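Local coordinates for SAM-dependent O-methyltransferase (Thermotoga maritima, PDB 1O54), which probably catalyses the S-adenosyl-L-methionine-dependent methylation of adenosine 58 in tRNA to N(1)-methyladenosine, working as a homotetramer, at residues A[105-110]-A[233-238]; A[129-134]-A[138-143]; A[194-199]-A[227-232]; A[217-222]-A[261-266]. One frame throughout, in Å; residues are numbered along the deposited sequence.

Interaction 1: A[105-110]-A[233-238]; sequences AMMLDV and RIEVWE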
loop_
_atom_site.group_PDB
_atom_site.type_symbol
_atom_site.label_atom_id
_atom_site.label_comp_id
_atom_site.label_asym_id
_atom_site.label_seq_id
_atom_site.Cartn_x
_atom_site.Cartn_y
_atom_site.Cartn_z
ATOM N N ALA A 105 -14.071 -1.075 -15.828
ATOM C CA ALA A 105 -14.810 -0.580 -17.002
ATOM C C ALA A 105 -13.865 0.208 -17.963
ATOM O O ALA A 105 -13.962 0.085 -19.185
ATOM C CB ALA A 105 -16.009 0.247 -16.575
ATOM N N MET A 106 -12.916 0.965 -17.424
ATOM C CA MET A 106 -11.987 1.667 -18.257
ATOM C C MET A 106 -11.012 0.705 -18.890
ATOM O O MET A 106 -10.683 0.861 -20.059
ATOM C CB MET A 106 -11.256 2.766 -17.506
ATOM C CG MET A 106 -10.566 3.748 -18.483
ATOM S SD MET A 106 -9.861 5.145 -17.632
ATOM C CE MET A 106 -9.068 6.064 -19.041
ATOM N N MET A 107 -10.534 -0.278 -18.130
ATOM C CA MET A 107 -9.582 -1.284 -18.688
ATOM C C MET A 107 -10.219 -2.096 -19.835
ATOM O O MET A 107 -9.505 -2.438 -20.813
ATOM C CB MET A 107 -9.048 -2.225 -17.617
ATOM C CG MET A 107 -8.120 -1.525 -16.611
ATOM S SD MET A 107 -6.468 -1.334 -17.264
ATOM C CE MET A 107 -5.818 -3.037 -16.818
ATOM N N LEU A 108 -11.523 -2.384 -19.690
ATOM C CA LEU A 108 -12.348 -3.030 -20.743
ATOM C C LEU A 108 -12.717 -2.098 -21.922
ATOM O O LEU A 108 -13.296 -2.554 -22.935
ATOM C CB LEU A 108 -13.617 -3.615 -20.137
ATOM C CG LEU A 108 -13.447 -4.813 -19.210
ATOM C CD1 LEU A 108 -14.748 -5.290 -18.673
ATOM C CD2 LEU A 108 -12.723 -5.981 -19.922
ATOM N N ASP A 109 -12.328 -0.826 -21.816
ATOM C CA ASP A 109 -12.536 0.182 -22.860
ATOM C C ASP A 109 -14.011 0.320 -23.228
ATOM O O ASP A 109 -14.337 0.590 -24.396
ATOM C CB ASP A 109 -11.708 -0.129 -24.103
ATOM C CG ASP A 109 -11.536 1.085 -25.011
ATOM O OD1 ASP A 109 -11.272 2.216 -24.521
ATOM O OD2 ASP A 109 -11.635 0.957 -26.240
ATOM N N VAL A 110 -14.897 0.138 -22.244
ATOM C CA VAL A 110 -16.338 0.191 -22.504
ATOM C C VAL A 110 -16.711 1.611 -22.958
ATOM O O VAL A 110 -16.384 2.598 -22.296
ATOM C CB VAL A 110 -17.204 -0.254 -21.309
ATOM C CG1 VAL A 110 -18.649 -0.275 -21.683
ATOM C CG2 VAL A 110 -16.742 -1.608 -20.767
ATOM N N ARG A 233 -1.791 -10.230 -23.551
ATOM C CA ARG A 233 -1.864 -9.048 -22.676
ATOM C C ARG A 233 -2.583 -9.428 -21.371
ATOM O O ARG A 233 -3.437 -8.697 -20.862
ATOM C CB ARG A 233 -2.543 -7.867 -23.387
ATOM C CG ARG A 233 -1.812 -7.391 -24.642
ATOM C CD ARG A 233 -2.494 -6.180 -25.285
ATOM N NE ARG A 233 -2.026 -4.933 -24.706
ATOM C CZ ARG A 233 -2.564 -3.742 -24.914
ATOM N NH1 ARG A 233 -3.618 -3.591 -25.688
ATOM N NH2 ARG A 233 -2.032 -2.687 -24.351
ATOM N N ILE A 234 -2.192 -10.559 -20.794
ATOM C CA ILE A 234 -2.810 -10.988 -19.520
ATOM C C ILE A 234 -2.149 -10.204 -18.406
ATOM O O ILE A 234 -0.890 -10.186 -18.271
ATOM C CB ILE A 234 -2.642 -12.519 -19.293
ATOM C CG1 ILE A 234 -3.370 -13.291 -20.378
ATOM C CG2 ILE A 234 -3.213 -12.922 -17.926
ATOM C CD1 ILE A 234 -2.981 -14.711 -20.475
ATOM N N GLU A 235 -2.980 -9.575 -17.590
ATOM C CA GLU A 235 -2.520 -8.780 -16.448
ATOM C C GLU A 235 -3.355 -9.049 -15.205
ATOM O O GLU A 235 -4.517 -9.398 -15.295
ATOM C CB GLU A 235 -2.618 -7.312 -16.750
ATOM C CG GLU A 235 -1.801 -6.863 -17.968
ATOM C CD GLU A 235 -1.646 -5.355 -18.097
ATOM O OE1 GLU A 235 -2.320 -4.564 -17.383
ATOM O OE2 GLU A 235 -0.856 -4.954 -18.997
ATOM N N VAL A 236 -2.715 -8.903 -14.052
ATOM C CA VAL A 236 -3.378 -9.074 -12.764
ATOM C C VAL A 236 -3.064 -7.835 -11.911
ATOM O O VAL A 236 -1.888 -7.490 -11.734
ATOM C CB VAL A 236 -2.866 -10.346 -12.046
ATOM C CG1 VAL A 236 -3.469 -10.468 -10.656
ATOM C CG2 VAL A 236 -3.093 -11.593 -12.856
ATOM N N TRP A 237 -4.102 -7.203 -11.384
ATOM C CA TRP A 237 -3.994 -5.956 -10.621
ATOM C C TRP A 237 -4.714 -6.072 -9.279
ATOM O O TRP A 237 -5.755 -6.736 -9.162
ATOM C CB TRP A 237 -4.606 -4.790 -11.417
ATOM C CG TRP A 237 -3.782 -4.388 -12.558
ATOM C CD1 TRP A 237 -3.878 -4.822 -13.867
ATOM C CD2 TRP A 237 -2.703 -3.447 -12.532
ATOM N NE1 TRP A 237 -2.901 -4.213 -14.636
ATOM C CE2 TRP A 237 -2.183 -3.361 -13.842
ATOM C CE3 TRP A 237 -2.119 -2.666 -11.532
ATOM C CZ2 TRP A 237 -1.108 -2.515 -14.174
ATOM C CZ3 TRP A 237 -1.069 -1.813 -11.863
ATOM C CH2 TRP A 237 -0.555 -1.769 -13.155
ATOM N N GLU A 238 -4.171 -5.393 -8.274
ATOM C CA GLU A 238 -4.920 -5.088 -7.084
ATOM C C GLU A 238 -4.734 -3.609 -6.767
ATOM O O GLU A 238 -3.700 -3.011 -7.140
ATOM C CB GLU A 238 -4.474 -5.936 -5.881
ATOM C CG GLU A 238 -3.233 -5.433 -5.222
ATOM C CD GLU A 238 -2.764 -6.316 -4.050
ATOM O OE1 GLU A 238 -3.567 -6.745 -3.198
ATOM O OE2 GLU A 238 -1.566 -6.501 -3.994
#
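M107 meets E235 and W237 across one face of the mixed sheet of a class I-like methyltransferase domain. It sits in the last turn of helix 98-107, which ends in a Schellman motif with D109 at positive phi. Strand 234-245 supplies the other side. R233 lies at the corner before the strand and forms salt bridges with E35 and D84 of the second subunit. E235 comes next. Its chain is extended beyond CG and brings OE1 to 3.9 Å from M107 CE. V236 points to the other side of the sheet, where it packs on L223. W237 follows, and M107 CE approaches its indole obliquely, 3.8 Å from NE1. The methionine gets there through bends at chi2 (-80°) and chi3 (-84°). A leucine in place of W237 would probably leave E235 OE1 without its donor and the methionine methyl without its indole neighbour. W237 NE1 gives E235 OE1 a nearly straight bond of 2.8 Å (175°), in the plane of the indole, on the anti side of the carboxylate but tilted out of the carboxylate plane.

Interaction 2: A[129-134]-A[138-143]; sequences VLARAV and GKVFAY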
loop_
_atom_site.group_PDB
_atom_site.type_symbol
_atom_site.label_atom_id
_atom_site.label_comp_id
_atom_site.label_asym_id
_atom_site.label_seq_id
_atom_site.Cartn_x
_atom_site.Cartn_y
_atom_site.Cartn_z
ATOM N N VAL A 129 -22.436 0.158 -13.740
ATOM C CA VAL A 129 -21.269 0.864 -14.225
ATOM C C VAL A 129 -21.084 0.616 -15.738
ATOM O O VAL A 129 -20.805 1.540 -16.541
ATOM C CB VAL A 129 -19.996 0.436 -13.442
ATOM C CG1 VAL A 129 -18.751 1.008 -14.053
ATOM C CG2 VAL A 129 -20.152 0.874 -11.992
ATOM N N LEU A 130 -21.222 -0.648 -16.133
ATOM C CA LEU A 130 -21.102 -1.028 -17.532
ATOM C C LEU A 130 -22.211 -0.353 -18.349
ATOM O O LEU A 130 -21.954 0.103 -19.463
ATOM C CB LEU A 130 -21.187 -2.567 -17.654
ATOM C CG LEU A 130 -20.019 -3.330 -16.979
ATOM C CD1 LEU A 130 -20.304 -4.844 -16.975
ATOM C CD2 LEU A 130 -18.670 -3.026 -17.631
ATOM N N ALA A 131 -23.430 -0.351 -17.812
ATOM C CA ALA A 131 -24.593 0.273 -18.504
ATOM C C ALA A 131 -24.336 1.763 -18.762
ATOM O O ALA A 131 -24.627 2.263 -19.840
ATOM C CB ALA A 131 -25.853 0.103 -17.703
ATOM N N ARG A 132 -23.807 2.483 -17.778
ATOM C CA ARG A 132 -23.488 3.895 -17.994
ATOM C C ARG A 132 -22.483 4.030 -19.123
ATOM O O ARG A 132 -22.631 4.914 -20.002
ATOM C CB ARG A 132 -22.941 4.539 -16.736
ATOM C CG ARG A 132 -23.994 4.868 -15.743
ATOM C CD ARG A 132 -23.477 5.811 -14.700
ATOM N NE ARG A 132 -24.563 6.375 -13.930
ATOM C CZ ARG A 132 -24.361 7.164 -12.876
ATOM N NH1 ARG A 132 -23.141 7.462 -12.508
ATOM N NH2 ARG A 132 -25.390 7.660 -12.233
ATOM N N ALA A 133 -21.480 3.159 -19.139
ATOM C CA ALA A 133 -20.414 3.253 -20.105
ATOM C C ALA A 133 -20.779 2.908 -21.554
ATOM O O ALA A 133 -20.128 3.401 -22.473
ATOM C CB ALA A 133 -19.228 2.401 -19.671
ATOM N N VAL A 134 -21.768 2.057 -21.789
ATOM C CA VAL A 134 -22.109 1.688 -23.182
ATOM C C VAL A 134 -22.926 2.774 -23.897
ATOM O O VAL A 134 -23.193 2.676 -25.107
ATOM C CB VAL A 134 -22.833 0.331 -23.277
ATOM C CG1 VAL A 134 -21.986 -0.832 -22.649
ATOM C CG2 VAL A 134 -24.199 0.407 -22.628
ATOM N N GLY A 138 -25.479 1.374 -26.875
ATOM C CA GLY A 138 -24.877 0.092 -26.557
ATOM C C GLY A 138 -25.844 -0.804 -25.800
ATOM O O GLY A 138 -27.017 -0.455 -25.580
ATOM N N LYS A 139 -25.338 -1.947 -25.355
ATOM C CA LYS A 139 -26.156 -2.886 -24.612
ATOM C C LYS A 139 -25.298 -3.776 -23.733
ATOM O O LYS A 139 -24.216 -4.227 -24.174
ATOM C CB LYS A 139 -26.933 -3.776 -25.559
ATOM C CG LYS A 139 -28.056 -4.580 -24.903
ATOM C CD LYS A 139 -29.169 -3.680 -24.332
ATOM C CE LYS A 139 -30.076 -3.117 -25.416
ATOM N NZ LYS A 139 -31.329 -2.470 -24.905
ATOM N N VAL A 140 -25.797 -4.035 -22.524
ATOM C CA VAL A 140 -25.232 -5.033 -21.619
ATOM C C VAL A 140 -26.152 -6.244 -21.602
ATOM O O VAL A 140 -27.341 -6.132 -21.310
ATOM C CB VAL A 140 -25.038 -4.477 -20.196
ATOM C CG1 VAL A 140 -24.370 -5.511 -19.291
ATOM C CG2 VAL A 140 -24.199 -3.195 -20.266
ATOM N N PHE A 141 -25.578 -7.399 -21.941
ATOM C CA PHE A 141 -26.300 -8.690 -21.863
ATOM C C PHE A 141 -25.870 -9.305 -20.544
ATOM O O PHE A 141 -24.727 -9.766 -20.378
ATOM C CB PHE A 141 -25.947 -9.560 -23.064
ATOM C CG PHE A 141 -26.211 -8.879 -24.369
ATOM C CD1 PHE A 141 -27.478 -8.850 -24.899
ATOM C CD2 PHE A 141 -25.183 -8.224 -25.044
ATOM C CE1 PHE A 141 -27.736 -8.215 -26.097
ATOM C CE2 PHE A 141 -25.437 -7.564 -26.225
ATOM C CZ PHE A 141 -26.696 -7.536 -26.749
ATOM N N ALA A 142 -26.789 -9.257 -19.599
ATOM C CA ALA A 142 -26.510 -9.629 -18.217
ATOM C C ALA A 142 -27.123 -10.973 -17.873
ATOM O O ALA A 142 -28.353 -11.090 -17.716
ATOM C CB ALA A 142 -27.030 -8.523 -17.286
ATOM N N TYR A 143 -26.268 -11.985 -17.759
ATOM C CA TYR A 143 -26.725 -13.333 -17.517
ATOM C C TYR A 143 -26.743 -13.605 -16.016
ATOM O O TYR A 143 -25.714 -13.497 -15.343
ATOM C CB TYR A 143 -25.819 -14.317 -18.215
ATOM C CG TYR A 143 -25.974 -14.359 -19.712
ATOM C CD1 TYR A 143 -25.503 -13.346 -20.518
ATOM C CD2 TYR A 143 -26.524 -15.482 -20.332
ATOM C CE1 TYR A 143 -25.628 -13.422 -21.915
ATOM C CE2 TYR A 143 -26.662 -15.561 -21.706
ATOM C CZ TYR A 143 -26.219 -14.534 -22.488
ATOM O OH TYR A 143 -26.353 -14.627 -23.857
#
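Helix 129-134 and strand 139-143 run nearly antiparallel, at 153°, with their axes 7.9 Å apart at closest approach. V140 carries the strand side of the contact. Its CG2 lies against the helix backbone, 3.8 Å from A131 N. The same methyl is 4.0 Å from L130 CB. V134 CG1 also comes to 4.0 Å from V140 CG2, and the two valine side chains cross at about a right angle. V140 has CG1 anti to its backbone N (chi1 -177°), which turns CG2 to the helix. The other methyl of V134, CG2, rests on the chain entering the strand, 3.8 Å from K139 N. G138 N makes a weak bond of 3.2 Å to V134 O, bent to 120°. A CB on G138 would clash with that oxygen, so the close return of the chain suits glycine. V134 also packs on I116 of strand 115-119. The three elements form a beta-alpha-beta unit of the Rossmann-like domain. E144, predicted to bind S-adenosyl-L-methionine, directly follows this strand. The contact is almost wholly apolar, so shape and burial, rather than directed bonds, probably set how the helix lies on the strand.

Interaction 3: A[194-199]-A[227-232]; sequences NYIDKC and QELPFI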
loop_
_atom_site.group_PDB
_atom_site.type_symbol
_atom_site.label_atom_id
_atom_site.label_comp_id
_atom_site.label_asym_id
_atom_site.label_seq_id
_atom_site.Cartn_x
_atom_site.Cartn_y
_atom_site.Cartn_z
ATOM N N ASN A 194 -14.030 -22.408 -14.989
ATOM C CA ASN A 194 -14.972 -23.271 -15.677
ATOM C C ASN A 194 -15.748 -22.607 -16.820
ATOM O O ASN A 194 -16.508 -23.279 -17.509
ATOM C CB ASN A 194 -15.945 -23.888 -14.673
ATOM C CG ASN A 194 -15.282 -24.938 -13.804
ATOM O OD1 ASN A 194 -14.356 -25.621 -14.239
ATOM N ND2 ASN A 194 -15.730 -25.054 -12.572
ATOM N N TYR A 195 -15.574 -21.299 -17.009
ATOM C CA TYR A 195 -16.319 -20.556 -18.024
ATOM C C TYR A 195 -15.466 -19.810 -19.054
ATOM O O TYR A 195 -16.019 -19.216 -19.994
ATOM C CB TYR A 195 -17.263 -19.601 -17.322
ATOM C CG TYR A 195 -18.236 -20.355 -16.452
ATOM C CD1 TYR A 195 -18.041 -20.457 -15.072
ATOM C CD2 TYR A 195 -19.314 -21.026 -17.011
ATOM C CE1 TYR A 195 -18.903 -21.142 -14.287
ATOM C CE2 TYR A 195 -20.179 -21.735 -16.227
ATOM C CZ TYR A 195 -19.984 -21.791 -14.865
ATOM O OH TYR A 195 -20.879 -22.525 -14.094
ATOM N N ILE A 196 -14.151 -19.881 -18.920
ATOM C CA ILE A 196 -13.256 -19.092 -19.777
ATOM C C ILE A 196 -13.398 -19.462 -21.257
ATOM O O ILE A 196 -13.365 -18.575 -22.109
ATOM C CB ILE A 196 -11.787 -19.239 -19.347
ATOM C CG1 ILE A 196 -11.565 -18.828 -17.895
ATOM C CG2 ILE A 196 -10.874 -18.422 -20.257
ATOM C CD1 ILE A 196 -12.019 -17.493 -17.546
ATOM N N ASP A 197 -13.566 -20.741 -21.574
ATOM C CA ASP A 197 -13.782 -21.144 -22.981
ATOM C C ASP A 197 -14.997 -20.451 -23.591
ATOM O O ASP A 197 -14.929 -19.906 -24.685
ATOM C CB ASP A 197 -13.850 -22.662 -23.148
ATOM C CG ASP A 197 -14.952 -23.318 -22.352
ATOM O OD1 ASP A 197 -15.508 -22.751 -21.364
ATOM O OD2 ASP A 197 -15.299 -24.471 -22.667
ATOM N N LYS A 198 -16.113 -20.450 -22.874
ATOM C CA LYS A 198 -17.328 -19.817 -23.381
ATOM C C LYS A 198 -17.154 -18.312 -23.550
ATOM O O LYS A 198 -17.705 -17.743 -24.485
ATOM C CB LYS A 198 -18.477 -20.079 -22.408
ATOM C CG LYS A 198 -18.893 -21.546 -22.261
ATOM C CD LYS A 198 -18.982 -22.255 -23.574
ATOM N N CYS A 199 -16.427 -17.687 -22.613
ATOM C CA CYS A 199 -16.082 -16.269 -22.692
ATOM C C CYS A 199 -15.267 -15.970 -23.933
ATOM O O CYS A 199 -15.588 -15.080 -24.697
ATOM C CB CYS A 199 -15.351 -15.797 -21.420
ATOM S SG CYS A 199 -16.386 -15.944 -19.945
ATOM N N GLN A 227 -4.208 -19.163 -19.999
ATOM C CA GLN A 227 -2.991 -19.469 -20.719
ATOM C C GLN A 227 -3.160 -20.671 -21.634
ATOM O O GLN A 227 -2.345 -20.883 -22.519
ATOM C CB GLN A 227 -1.795 -19.559 -19.749
ATOM C CG GLN A 227 -1.485 -18.111 -19.303
ATOM C CD GLN A 227 -0.472 -17.948 -18.213
ATOM O OE1 GLN A 227 0.060 -18.928 -17.712
ATOM N NE2 GLN A 227 -0.207 -16.673 -17.835
ATOM N N GLU A 228 -4.220 -21.444 -21.451
ATOM C CA GLU A 228 -4.520 -22.557 -22.351
ATOM C C GLU A 228 -5.209 -22.092 -23.641
ATOM O O GLU A 228 -5.255 -22.852 -24.603
ATOM C CB GLU A 228 -5.395 -23.582 -21.641
ATOM C CG GLU A 228 -4.633 -24.283 -20.527
ATOM C CD GLU A 228 -5.505 -25.126 -19.611
ATOM O OE1 GLU A 228 -6.725 -25.265 -19.854
ATOM O OE2 GLU A 228 -4.930 -25.668 -18.634
ATOM N N LEU A 229 -5.754 -20.869 -23.645
ATOM C CA LEU A 229 -6.581 -20.350 -24.744
ATOM C C LEU A 229 -5.891 -19.178 -25.460
ATOM O O LEU A 229 -4.871 -18.666 -24.970
ATOM C CB LEU A 229 -7.925 -19.891 -24.196
ATOM C CG LEU A 229 -8.942 -20.970 -23.835
ATOM C CD1 LEU A 229 -9.980 -20.352 -22.964
ATOM C CD2 LEU A 229 -9.560 -21.515 -25.079
ATOM N N PRO A 230 -6.386 -18.778 -26.641
ATOM C CA PRO A 230 -5.797 -17.645 -27.360
ATOM C C PRO A 230 -6.159 -16.269 -26.738
ATOM O O PRO A 230 -7.048 -15.550 -27.213
ATOM C CB PRO A 230 -6.326 -17.822 -28.789
ATOM C CG PRO A 230 -6.838 -19.200 -28.851
ATOM C CD PRO A 230 -7.410 -19.426 -27.470
ATOM N N PHE A 231 -5.386 -15.951 -25.712
ATOM C CA PHE A 231 -5.471 -14.694 -24.961
ATOM C C PHE A 231 -4.061 -14.137 -24.838
ATOM O O PHE A 231 -3.078 -14.908 -24.602
ATOM C CB PHE A 231 -5.997 -14.949 -23.567
ATOM C CG PHE A 231 -7.509 -15.066 -23.463
ATOM C CD1 PHE A 231 -8.109 -16.279 -23.099
ATOM C CD2 PHE A 231 -8.317 -13.970 -23.710
ATOM C CE1 PHE A 231 -9.487 -16.369 -22.972
ATOM C CE2 PHE A 231 -9.691 -14.065 -23.579
ATOM C CZ PHE A 231 -10.270 -15.257 -23.191
ATOM N N ILE A 232 -3.939 -12.820 -25.001
ATOM C CA ILE A 232 -2.668 -12.125 -24.810
ATOM C C ILE A 232 -2.888 -10.963 -23.860
ATOM O O ILE A 232 -4.044 -10.705 -23.428
ATOM C CB ILE A 232 -2.074 -11.667 -26.175
ATOM C CG1 ILE A 232 -2.993 -10.622 -26.818
ATOM C CG2 ILE A 232 -1.849 -12.891 -27.090
ATOM C CD1 ILE A 232 -2.315 -9.881 -27.958
#
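I196 CG2 is the methyl on which this contact turns. It presses on L229 CD1 at 3.4 Å, tighter than usual for two carbons. It also reaches the F231 ring obliquely, 3.7 Å from CE1. L229 and F231 thus both close on one branch of the isoleucine. That branch stands anti to the backbone N of I196, while CG1 lies beside that N (chi1 -58°). L229 CD1 also lies 3.9 Å from D197 N, so the leucine touches the helix backbone as well. The next shell holds these groups in place. Y195 takes the N-cap position, and C199 N bonds to Y195 O at 3.1 Å, closing the first turn of helix 196-202. On the other side P230 is the centre of an inverse gamma turn, with F231 N bonded to L229 O at 2.9 Å. This tight bend sets L229 and F231 on the same neighbour. Further out, W200 meets the F231 ring edge-to-face and its NE1 bonds to P230 O. L226 and F209 pack on I196 too. The arrangement joins helix 196-202 to the turn that leads helix 216-228 into strand 231-232, a helix-to-strand connection of the Rossmann-like methyltransferase fold.

Interaction 4: A[217-222]-A[261-266]; sequences NQVQET and TAYMIF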
loop_
_atom_site.group_PDB
_atom_site.type_symbol
_atom_site.label_atom_id
_atom_site.label_comp_id
_atom_site.label_asym_id
_atom_site.label_seq_id
_atom_site.Cartn_x
_atom_site.Cartn_y
_atom_site.Cartn_z
ATOM N N ASN A 217 -5.359 -18.304 -4.661
ATOM C CA ASN A 217 -5.592 -19.627 -5.267
ATOM C C ASN A 217 -6.452 -19.525 -6.524
ATOM O O ASN A 217 -6.194 -20.134 -7.532
ATOM C CB ASN A 217 -6.289 -20.586 -4.252
ATOM C CG ASN A 217 -5.616 -20.621 -2.882
ATOM O OD1 ASN A 217 -4.973 -21.632 -2.501
ATOM N ND2 ASN A 217 -5.758 -19.558 -2.132
ATOM N N GLN A 218 -7.524 -18.761 -6.433
ATOM C CA GLN A 218 -8.407 -18.564 -7.563
ATOM C C GLN A 218 -7.709 -17.838 -8.709
ATOM O O GLN A 218 -7.943 -18.174 -9.863
ATOM C CB GLN A 218 -9.634 -17.766 -7.150
ATOM C CG GLN A 218 -10.663 -18.545 -6.387
ATOM C CD GLN A 218 -11.634 -17.632 -5.702
ATOM O OE1 GLN A 218 -11.215 -16.800 -4.918
ATOM N NE2 GLN A 218 -12.932 -17.766 -6.005
ATOM N N VAL A 219 -6.876 -16.840 -8.403
ATOM C CA VAL A 219 -6.084 -16.195 -9.433
ATOM C C VAL A 219 -5.216 -17.193 -10.171
ATOM O O VAL A 219 -5.183 -17.214 -11.395
ATOM C CB VAL A 219 -5.199 -15.024 -8.884
ATOM C CG1 VAL A 219 -4.305 -14.470 -9.996
ATOM C CG2 VAL A 219 -6.065 -13.920 -8.263
ATOM N N GLN A 220 -4.515 -18.038 -9.422
ATOM C CA GLN A 220 -3.637 -19.038 -10.014
ATOM C C GLN A 220 -4.393 -19.954 -10.982
ATOM O O GLN A 220 -3.930 -20.199 -12.111
ATOM C CB GLN A 220 -2.978 -19.838 -8.909
ATOM C CG GLN A 220 -2.061 -19.007 -8.013
ATOM C CD GLN A 220 -1.869 -19.564 -6.604
ATOM O OE1 GLN A 220 -2.216 -20.717 -6.305
ATOM N NE2 GLN A 220 -1.320 -18.749 -5.747
ATOM N N GLU A 221 -5.547 -20.478 -10.550
ATOM C CA GLU A 221 -6.321 -21.384 -11.368
ATOM C C GLU A 221 -6.868 -20.678 -12.628
ATOM O O GLU A 221 -6.860 -21.242 -13.734
ATOM C CB GLU A 221 -7.453 -22.003 -10.531
ATOM C CG GLU A 221 -8.201 -23.140 -11.218
ATOM C CD GLU A 221 -7.348 -24.354 -11.563
ATOM O OE1 GLU A 221 -6.483 -24.722 -10.769
ATOM O OE2 GLU A 221 -7.570 -24.948 -12.649
ATOM N N THR A 222 -7.291 -19.428 -12.475
ATOM C CA THR A 222 -7.859 -18.669 -13.583
ATOM C C THR A 222 -6.794 -18.352 -14.616
ATOM O O THR A 222 -7.014 -18.511 -15.829
ATOM C CB THR A 222 -8.522 -17.396 -13.027
ATOM O OG1 THR A 222 -9.555 -17.756 -12.102
ATOM C CG2 THR A 222 -9.223 -16.623 -14.147
ATOM N N THR A 261 -10.449 -6.023 -1.650
ATOM C CA THR A 261 -11.733 -6.348 -2.255
ATOM C C THR A 261 -11.562 -7.571 -3.176
ATOM O O THR A 261 -12.130 -8.657 -2.901
ATOM C CB THR A 261 -12.275 -5.168 -3.065
ATOM O OG1 THR A 261 -11.255 -4.618 -3.914
ATOM C CG2 THR A 261 -12.672 -4.047 -2.145
ATOM N N ALA A 262 -10.717 -7.416 -4.198
ATOM C CA ALA A 262 -10.578 -8.433 -5.234
ATOM C C ALA A 262 -9.294 -8.282 -6.062
ATOM O O ALA A 262 -8.833 -7.175 -6.307
ATOM C CB ALA A 262 -11.803 -8.371 -6.179
ATOM N N TYR A 263 -8.749 -9.412 -6.512
ATOM C CA TYR A 263 -7.714 -9.447 -7.541
ATOM C C TYR A 263 -8.451 -9.318 -8.865
ATOM O O TYR A 263 -9.449 -9.986 -9.065
ATOM C CB TYR A 263 -6.932 -10.745 -7.497
ATOM C CG TYR A 263 -6.207 -10.912 -6.171
ATOM C CD1 TYR A 263 -6.727 -11.684 -5.156
ATOM C CD2 TYR A 263 -5.028 -10.210 -5.924
ATOM C CE1 TYR A 263 -6.059 -11.814 -3.945
ATOM C CE2 TYR A 263 -4.360 -10.323 -4.696
ATOM C CZ TYR A 263 -4.878 -11.131 -3.731
ATOM O OH TYR A 263 -4.249 -11.295 -2.503
ATOM N N MET A 264 -7.982 -8.426 -9.724
ATOM C CA MET A 264 -8.580 -8.211 -11.024
ATOM C C MET A 264 -7.693 -8.788 -12.111
ATOM O O MET A 264 -6.498 -8.454 -12.166
ATOM C CB MET A 264 -8.734 -6.726 -11.261
ATOM C CG MET A 264 -9.615 -6.073 -10.227
ATOM S SD MET A 264 -9.684 -4.267 -10.298
ATOM C CE MET A 264 -8.094 -3.803 -9.513
ATOM N N ILE A 265 -8.267 -9.597 -12.990
ATOM C CA ILE A 265 -7.509 -10.238 -14.052
ATOM C C ILE A 265 -8.060 -9.812 -15.382
ATOM O O ILE A 265 -9.272 -9.851 -15.567
ATOM C CB ILE A 265 -7.599 -11.772 -13.932
ATOM C CG1 ILE A 265 -7.150 -12.271 -12.530
ATOM C CG2 ILE A 265 -6.768 -12.435 -15.010
ATOM C CD1 ILE A 265 -7.481 -13.717 -12.268
ATOM N N PHE A 266 -7.173 -9.420 -16.299
ATOM C CA PHE A 266 -7.570 -8.950 -17.624
ATOM C C PHE A 266 -6.855 -9.747 -18.690
ATOM O O PHE A 266 -5.740 -10.212 -18.478
ATOM C CB PHE A 266 -7.134 -7.485 -17.741
ATOM C CG PHE A 266 -7.752 -6.580 -16.699
ATOM C CD1 PHE A 266 -7.106 -6.370 -15.497
ATOM C CD2 PHE A 266 -8.956 -5.977 -16.903
ATOM C CE1 PHE A 266 -7.680 -5.548 -14.496
ATOM C CE2 PHE A 266 -9.524 -5.144 -15.923
ATOM C CZ PHE A 266 -8.876 -4.958 -14.721
#
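Q218 O is gripped twice by T222, and the same threonine packs on I265 of the strand. T222 OG1 donates to Q218 O at 2.8 Å, and T222 N reaches it at 3.0 Å from the opposite face of the carbonyl plane. This is a helix-on-sheet contact of the Rossmann-like methyltransferase domain. Helix 217-222 runs nearly parallel to strand 263-266, at 9°, with the axes 9.7 Å apart. With OG1 turned back beside its own N (chi1 -60°), T222 presents CG2 to the strand, 3.9 Å from I265 CD1. An alanine here would be likely to open a gap beside I265 CD1 and leave Q218 O with one fewer bond. V219 fills the space alongside, and its CG1 is 4.0 Å from I265 CD1. V236 of the adjacent strand packs on both V219 and I265. All four touching residues are buried. Y263 and V219 cross at about a right angle. V219 CG2 comes obliquely to the base of the tyrosine, 3.4 Å from Y263 CB.

In the fold
All four contacts reach one mixed sheet. Interaction 2 closes early in the chain, inside the loop closed by interaction 1, and interaction 3 is nested there too. Interaction 4 alternates with both 1 and 3. Interactions 1 and 4 are neighbours, with centres 12 Å apart. Strands 234-245 and 263-269 bond side by side, W237 N to M264 O. Interactions 3 and 4 share helix 216-228, with centres 14 Å apart. V110 ties interaction 1 to interaction 2 by packing on A133 and V134. The centres of interactions 2 and 4 lie 23 Å apart, and the two do not touch. Helix 98-107 packs on M264 and F266, and helix 216-228 on Y263 and I265, so strand 263-269 has a helix on each face. All four contacts also touch the second subunit.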